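Local coordinates for protein manganese-dependent ADP-ribose/CDP-alcohol diphosphatase (Danio rerio, PDB 2NXF) that probably hydrolyses ADP-ribose and CDP-alcohols such as CDP-choline into nucleoside monophosphate and phosphorylated product at a two-metal centre, at residues D13-D18 with R29-R34; G59-G64 with N96-N101. One frame throughout, in Å; residues are numbered along the deposited sequence.

Interaction 1 (D13-D18 with R29-R34). With ZN (zinc ion), chain B; PO4 (phosphate ion), chain F.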
loop_
_atom_site.group_PDB
_atom_site.type_symbol
_atom_site.label_atom_id
_atom_site.label_comp_id
_atom_site.label_asym_id
_atom_site.label_seq_id
_atom_site.Cartn_x
_atom_site.Cartn_y
_atom_site.Cartn_z
ATOM N N ASP A 13 2.314 -1.719 -6.757
ATOM C CA ASP A 13 3.507 -1.067 -7.363
ATOM C C ASP A 13 3.578 -1.326 -8.866
ATOM O O ASP A 13 4.624 -1.753 -9.391
ATOM C CB ASP A 13 4.809 -1.485 -6.640
ATOM C CG ASP A 13 4.849 -0.977 -5.191
ATOM O OD1 ASP A 13 5.412 0.087 -4.963
ATOM O OD2 ASP A 13 4.237 -1.606 -4.310
ATOM N N VAL A 14 2.461 -1.073 -9.548
ATOM C CA VAL A 14 2.426 -1.143 -11.025
ATOM C C VAL A 14 3.481 -0.162 -11.589
ATOM O O VAL A 14 4.327 -0.531 -12.411
ATOM C CB VAL A 14 1.008 -0.836 -11.568
ATOM C CG1 VAL A 14 1.007 -0.790 -13.114
ATOM C CG2 VAL A 14 -0.019 -1.866 -11.059
ATOM N N GLN A 15 3.433 1.084 -11.113
ATOM C CA GLN A 15 4.444 2.104 -11.441
ATOM C C GLN A 15 4.646 2.283 -12.943
ATOM O O GLN A 15 5.771 2.402 -13.422
ATOM C CB GLN A 15 5.781 1.844 -10.710
ATOM C CG GLN A 15 5.877 2.722 -9.480
ATOM C CD GLN A 15 6.934 2.298 -8.495
ATOM O OE1 GLN A 15 6.648 1.570 -7.531
ATOM N NE2 GLN A 15 8.156 2.756 -8.716
ATOM N N TYR A 16 3.529 2.292 -13.663
ATOM C CA TYR A 16 3.549 2.443 -15.124
ATOM C C TYR A 16 4.177 3.772 -15.543
ATOM O O TYR A 16 3.985 4.786 -14.878
ATOM C CB TYR A 16 2.116 2.358 -15.693
ATOM C CG TYR A 16 2.086 2.711 -17.150
ATOM C CD1 TYR A 16 2.606 1.829 -18.103
ATOM C CD2 TYR A 16 1.603 3.947 -17.583
ATOM C CE1 TYR A 16 2.601 2.154 -19.457
ATOM C CE2 TYR A 16 1.611 4.284 -18.927
ATOM C CZ TYR A 16 2.116 3.383 -19.860
ATOM O OH TYR A 16 2.147 3.696 -21.202
ATOM N N ALA A 17 4.936 3.740 -16.630
ATOM C CA ALA A 17 5.364 4.952 -17.348
ATOM C C ALA A 17 5.696 4.563 -18.769
ATOM O O ALA A 17 6.180 3.454 -19.019
ATOM C CB ALA A 17 6.576 5.601 -16.656
ATOM N N ASP A 18 5.453 5.478 -19.706
ATOM C CA ASP A 18 5.737 5.222 -21.117
ATOM C C ASP A 18 7.187 5.607 -21.420
ATOM O O ASP A 18 7.465 6.556 -22.176
ATOM C CB ASP A 18 4.755 5.998 -22.013
ATOM C CG ASP A 18 4.877 5.623 -23.483
ATOM O OD1 ASP A 18 5.518 4.592 -23.819
ATOM O OD2 ASP A 18 4.358 6.393 -24.329
ATOM N N ARG A 29 18.052 -4.164 -9.355
ATOM C CA ARG A 29 16.737 -4.551 -9.847
ATOM C C ARG A 29 16.384 -3.723 -11.073
ATOM O O ARG A 29 16.619 -2.516 -11.092
ATOM C CB ARG A 29 15.662 -4.296 -8.784
ATOM C CG ARG A 29 15.907 -4.953 -7.421
ATOM C CD ARG A 29 15.612 -6.440 -7.418
ATOM N NE ARG A 29 15.725 -6.983 -6.063
ATOM C CZ ARG A 29 16.832 -7.482 -5.517
ATOM N NH1 ARG A 29 17.986 -7.544 -6.193
ATOM N NH2 ARG A 29 16.790 -7.938 -4.270
ATOM N N ARG A 30 15.790 -4.371 -12.071
ATOM C CA ARG A 30 15.347 -3.696 -13.288
ATOM C C ARG A 30 13.912 -3.233 -13.094
ATOM O O ARG A 30 13.127 -3.911 -12.420
ATOM C CB ARG A 30 15.445 -4.665 -14.476
ATOM C CG ARG A 30 15.057 -4.076 -15.830
ATOM C CD ARG A 30 15.765 -4.832 -16.967
ATOM N NE ARG A 30 15.220 -4.462 -18.275
ATOM C CZ ARG A 30 15.641 -4.945 -19.441
ATOM N NH1 ARG A 30 16.636 -5.836 -19.493
ATOM N NH2 ARG A 30 15.062 -4.533 -20.561
ATOM N N ARG A 31 13.571 -2.089 -13.691
ATOM C CA ARG A 31 12.203 -1.560 -13.641
ATOM C C ARG A 31 11.567 -1.554 -15.035
ATOM O O ARG A 31 12.071 -0.923 -15.964
ATOM C CB ARG A 31 12.177 -0.183 -12.957
ATOM C CG ARG A 31 12.367 -0.377 -11.469
ATOM C CD ARG A 31 12.251 0.845 -10.621
ATOM N NE ARG A 31 12.542 0.476 -9.232
ATOM C CZ ARG A 31 12.247 1.221 -8.173
ATOM N NH1 ARG A 31 11.623 2.398 -8.316
ATOM N NH2 ARG A 31 12.569 0.783 -6.965
ATOM N N TYR A 32 10.476 -2.305 -15.169
ATOM C CA TYR A 32 9.884 -2.616 -16.461
ATOM C C TYR A 32 8.668 -1.711 -16.657
ATOM O O TYR A 32 7.534 -2.152 -16.523
ATOM C CB TYR A 32 9.480 -4.092 -16.468
ATOM C CG TYR A 32 10.663 -5.023 -16.313
ATOM C CD1 TYR A 32 11.402 -5.404 -17.419
ATOM C CD2 TYR A 32 11.035 -5.517 -15.055
ATOM C CE1 TYR A 32 12.495 -6.262 -17.290
ATOM C CE2 TYR A 32 12.128 -6.380 -14.908
ATOM C CZ TYR A 32 12.844 -6.743 -16.026
ATOM O OH TYR A 32 13.927 -7.588 -15.921
ATOM N N TYR A 33 8.925 -0.434 -16.956
ATOM C CA TYR A 33 7.885 0.602 -16.886
ATOM C C TYR A 33 6.716 0.341 -17.842
ATOM O O TYR A 33 5.542 0.421 -17.445
ATOM C CB TYR A 33 8.498 2.000 -17.140
ATOM C CG TYR A 33 9.483 2.414 -16.057
ATOM C CD1 TYR A 33 9.015 2.805 -14.767
ATOM C CD2 TYR A 33 10.856 2.420 -16.294
ATOM C CE1 TYR A 33 9.900 3.174 -13.763
ATOM C CE2 TYR A 33 11.748 2.814 -15.277
ATOM C CZ TYR A 33 11.255 3.171 -14.028
ATOM O OH TYR A 33 12.122 3.535 -13.021
ATOM N N ARG A 34 7.026 0.047 -19.100
ATOM C CA ARG A 34 5.950 -0.202 -20.072
ATOM C C ARG A 34 5.269 -1.549 -19.843
ATOM O O ARG A 34 4.044 -1.656 -19.978
ATOM C CB ARG A 34 6.457 -0.091 -21.505
ATOM C CG ARG A 34 6.798 1.338 -21.896
ATOM C CD ARG A 34 7.153 1.394 -23.376
ATOM N NE ARG A 34 7.500 2.756 -23.764
ATOM C CZ ARG A 34 8.700 3.150 -24.184
ATOM N NH1 ARG A 34 9.704 2.283 -24.296
ATOM N NH2 ARG A 34 8.892 4.429 -24.503
HETATM ZN ZN ZN B . 7.004 1.240 -5.600
HETATM P P PO4 F . 9.715 3.006 -4.828
HETATM O O1 PO4 F . 10.615 1.969 -4.193
HETATM O O2 PO4 F . 10.566 4.027 -5.559
HETATM O O3 PO4 F . 8.831 2.409 -5.907
HETATM O O4 PO4 F . 8.832 3.651 -3.804
HETATM O O HOH W 1 7.695 1.319 -3.572
#
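The Y33 ring meets the loop edge-on: the carbonyl O of Q15 lies near the ring plane, 3.5 Å from CD1, while the CB of A17 approaches obliquely, and the carbonyl carbon of Y33's near neighbour R31 sits over one face toward the rim. The Y16 ring lies against the backbone of Y33 and R34, with the carbonyl O of R34 at its edge and that of Y33 coming in obliquely, 3.3 Å from CD1 of Y16. Two guanidinium groups each take an acceptor at an edge. That of R34 receives D18, whose OD1 is met almost head-on by NE at 2.7 Å in a nearly straight salt bridge; the carboxylate and guanidinium planes are 74° apart, and CG of D18 lies anti to its backbone N (chi1 -172°), which turns the acid back toward the arginine. That of R31, carried on an extended chain and also paired with E288, directs NH1 to phosphate O2 in a weak, long bond.

Q15 divides its amide between two tasks. OE1 binds zinc at 2.0 Å, beside D13 OD1 at 2.1 Å, whereas NE2 bonds weakly to phosphate O3 and has D63 as its stronger partner. The amide stands 81° from the R31 guanidinium plane. Between the backbones, the one bond from A17 N to Y33 O is weak, at 3.5 Å.

A D-x-Q sequence in the loop after strand 6-11 is thus the first metal-binding element of a calcineurin-like phosphoesterase site, with an arginine from strand 30-31 beside the bound anion.

Interaction 2 (G59-G64 with N96-N101). With ZN (zinc ion), chain C; ZN (zinc ion), chain B; PO4 (phosphate ion), chain F.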
loop_
_atom_site.group_PDB
_atom_site.type_symbol
_atom_site.label_atom_id
_atom_site.label_comp_id
_atom_site.label_asym_id
_atom_site.label_seq_id
_atom_site.Cartn_x
_atom_site.Cartn_y
_atom_site.Cartn_z
ATOM N N GLY A 59 -0.808 0.928 -4.272
ATOM C CA GLY A 59 -0.167 2.236 -4.473
ATOM C C GLY A 59 1.004 2.158 -5.430
ATOM O O GLY A 59 1.368 1.065 -5.903
ATOM N N ASP A 60 1.623 3.325 -5.650
ATOM C CA ASP A 60 2.630 3.503 -6.695
ATOM C C ASP A 60 2.090 2.974 -8.011
ATOM O O ASP A 60 2.783 2.221 -8.696
ATOM C CB ASP A 60 3.937 2.773 -6.342
ATOM C CG ASP A 60 4.733 3.464 -5.234
ATOM O OD1 ASP A 60 4.315 4.528 -4.732
ATOM O OD2 ASP A 60 5.759 2.912 -4.832
ATOM N N ILE A 61 0.863 3.371 -8.376
ATOM C CA ILE A 61 0.253 2.851 -9.622
ATOM C C ILE A 61 0.894 3.469 -10.881
ATOM O O ILE A 61 0.917 2.837 -11.937
ATOM C CB ILE A 61 -1.278 3.005 -9.607
ATOM C CG1 ILE A 61 -1.916 1.994 -10.572
ATOM C CG2 ILE A 61 -1.681 4.480 -9.831
ATOM C CD1 ILE A 61 -3.440 2.041 -10.604
ATOM N N ILE A 62 1.423 4.697 -10.768
ATOM C CA ILE A 62 2.214 5.259 -11.870
ATOM C C ILE A 62 3.521 5.781 -11.313
ATOM O O ILE A 62 3.565 6.206 -10.166
ATOM C CB ILE A 62 1.482 6.397 -12.644
ATOM C CG1 ILE A 62 1.092 7.552 -11.717
ATOM C CG2 ILE A 62 0.250 5.855 -13.414
ATOM C CD1 ILE A 62 0.808 8.855 -12.499
ATOM N N ASP A 63 4.579 5.762 -12.118
ATOM C CA ASP A 63 5.901 6.146 -11.594
ATOM C C ASP A 63 6.058 7.660 -11.502
ATOM O O ASP A 63 5.495 8.398 -12.315
ATOM C CB ASP A 63 7.008 5.582 -12.486
ATOM C CG ASP A 63 8.344 5.558 -11.783
ATOM O OD1 ASP A 63 8.574 4.637 -10.971
ATOM O OD2 ASP A 63 9.138 6.473 -12.016
ATOM N N GLY A 64 6.851 8.120 -10.534
ATOM C CA GLY A 64 7.202 9.531 -10.442
ATOM C C GLY A 64 7.930 10.060 -11.676
ATOM O O GLY A 64 7.942 11.270 -11.924
ATOM N N ASN A 96 4.170 6.625 -2.245
ATOM C CA ASN A 96 5.095 7.727 -2.552
ATOM C C ASN A 96 5.023 8.237 -3.988
ATOM O O ASN A 96 5.073 9.441 -4.199
ATOM C CB ASN A 96 6.546 7.473 -2.092
ATOM C CG ASN A 96 7.113 6.147 -2.578
ATOM O OD1 ASN A 96 6.472 5.104 -2.452
ATOM N ND2 ASN A 96 8.329 6.191 -3.123
ATOM N N HIS A 97 4.855 7.342 -4.963
ATOM C CA HIS A 97 4.815 7.782 -6.369
ATOM C C HIS A 97 3.564 8.568 -6.727
ATOM O O HIS A 97 3.596 9.442 -7.599
ATOM C CB HIS A 97 5.092 6.608 -7.309
ATOM C CG HIS A 97 6.536 6.225 -7.312
ATOM N ND1 HIS A 97 7.413 6.656 -8.281
ATOM C CD2 HIS A 97 7.275 5.525 -6.418
ATOM C CE1 HIS A 97 8.624 6.202 -8.009
ATOM N NE2 HIS A 97 8.571 5.522 -6.879
ATOM N N GLU A 98 2.452 8.277 -6.052
ATOM C CA GLU A 98 1.284 9.165 -6.190
ATOM C C GLU A 98 1.651 10.586 -5.799
ATOM O O GLU A 98 1.312 11.536 -6.524
ATOM C CB GLU A 98 0.105 8.683 -5.337
ATOM C CG GLU A 98 -0.740 7.586 -6.003
ATOM C CD GLU A 98 -0.064 6.216 -6.026
ATOM O OE1 GLU A 98 0.773 5.958 -5.149
ATOM O OE2 GLU A 98 -0.411 5.408 -6.913
ATOM N N PHE A 99 2.323 10.740 -4.654
ATOM C CA PHE A 99 2.700 12.093 -4.198
ATOM C C PHE A 99 3.777 12.789 -5.039
ATOM O O PHE A 99 3.834 14.030 -5.088
ATOM C CB PHE A 99 3.052 12.093 -2.708
ATOM C CG PHE A 99 1.920 11.650 -1.837
ATOM C CD1 PHE A 99 0.804 12.474 -1.633
ATOM C CD2 PHE A 99 1.936 10.398 -1.247
ATOM C CE1 PHE A 99 -0.266 12.032 -0.812
ATOM C CE2 PHE A 99 0.873 9.948 -0.441
ATOM C CZ PHE A 99 -0.232 10.775 -0.233
ATOM N N TYR A 100 4.626 12.004 -5.692
ATOM C CA TYR A 100 5.606 12.575 -6.614
ATOM C C TYR A 100 4.877 13.201 -7.801
ATOM O O TYR A 100 5.315 14.221 -8.326
ATOM C CB TYR A 100 6.577 11.513 -7.154
ATOM C CG TYR A 100 7.441 10.825 -6.117
ATOM C CD1 TYR A 100 7.795 11.460 -4.923
ATOM C CD2 TYR A 100 7.934 9.541 -6.351
ATOM C CE1 TYR A 100 8.590 10.825 -3.971
ATOM C CE2 TYR A 100 8.725 8.883 -5.414
ATOM C CZ TYR A 100 9.041 9.521 -4.219
ATOM O OH TYR A 100 9.802 8.848 -3.286
ATOM N N ASN A 101 3.785 12.570 -8.230
ATOM C CA ASN A 101 3.023 13.058 -9.389
ATOM C C ASN A 101 1.991 14.129 -9.082
ATOM O O ASN A 101 1.776 15.012 -9.903
ATOM C CB ASN A 101 2.300 11.891 -10.074
ATOM C CG ASN A 101 3.231 11.052 -10.932
ATOM O OD1 ASN A 101 3.592 11.460 -12.035
ATOM N ND2 ASN A 101 3.657 9.898 -10.410
HETATM ZN ZN ZN C . 6.592 3.005 -2.820
HETATM ZN ZN ZN B . 7.004 1.240 -5.600
HETATM P P PO4 F . 9.715 3.006 -4.828
HETATM O O1 PO4 F . 10.615 1.969 -4.193
HETATM O O2 PO4 F . 10.566 4.027 -5.559
HETATM O O3 PO4 F . 8.831 2.409 -5.907
HETATM O O4 PO4 F . 8.832 3.651 -3.804
HETATM O O HOH W 1 7.695 1.319 -3.572
#
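Loop 59-64 runs beside the short helix 96-101, drawing nearest where the CA atoms of D60 and H97 are 4.8 Å apart. Backbone groups and side chains trade bonds in both directions. The E98 carboxylate, its chain bent at chi2 (74°), receives D60 N on OE1 through the syn lone pair and I61 N on OE2 at 2.8 Å. H97 N in turn donates to D60 OD1 from above the carboxylate plane at 2.9 Å, while D60 OD2 bridges both zinc ions. N96 OD1 binds one of these zincs at 2.1 Å, and its ND2 reaches phosphate O4.

The H97 ring is held at both nitrogens: ND1 accepts G64 N in the ring plane at 2.7 Å, NE2 donates to phosphate O2 at 2.8 Å, and Y100 CE2 lies over the centre of one face. With an alanine here, G64 N would probably lose its acceptor and the phosphate one of its donors. Further along, N101 ND2 donates to D63 O at 3.0 Å from above the carbonyl plane, and S72 holds its OD1.

The GD loop meeting a GNHE helix start is the signature of the metallophosphoesterase dimetal site.

In the fold
Interactions 1 and 2, with centres about 11 Å apart, illustrate how a dinuclear site is assembled from loops at strand ends. Their acids converge on one zinc, D13 OD1 and D60 OD2 lying 2.8 Å apart, where the cation probably offsets their repulsion. H267 completes that ion's protein ligands, while H228 and H265 complete those of the second; a water lies 2.1 Å from each zinc and joins them. D63, in the second shell, probably accepts a hydrogen bond from NE2 of the zinc ligand Q15 (3.0 Å to OD1) and so ties loop 13-18 to loop 59-64; the same NE2 packs 3.3 Å from H97 NE2. The phosphate, probably from the crystallisation liquor, touches both contacts and plausibly marks where a substrate phosphate binds.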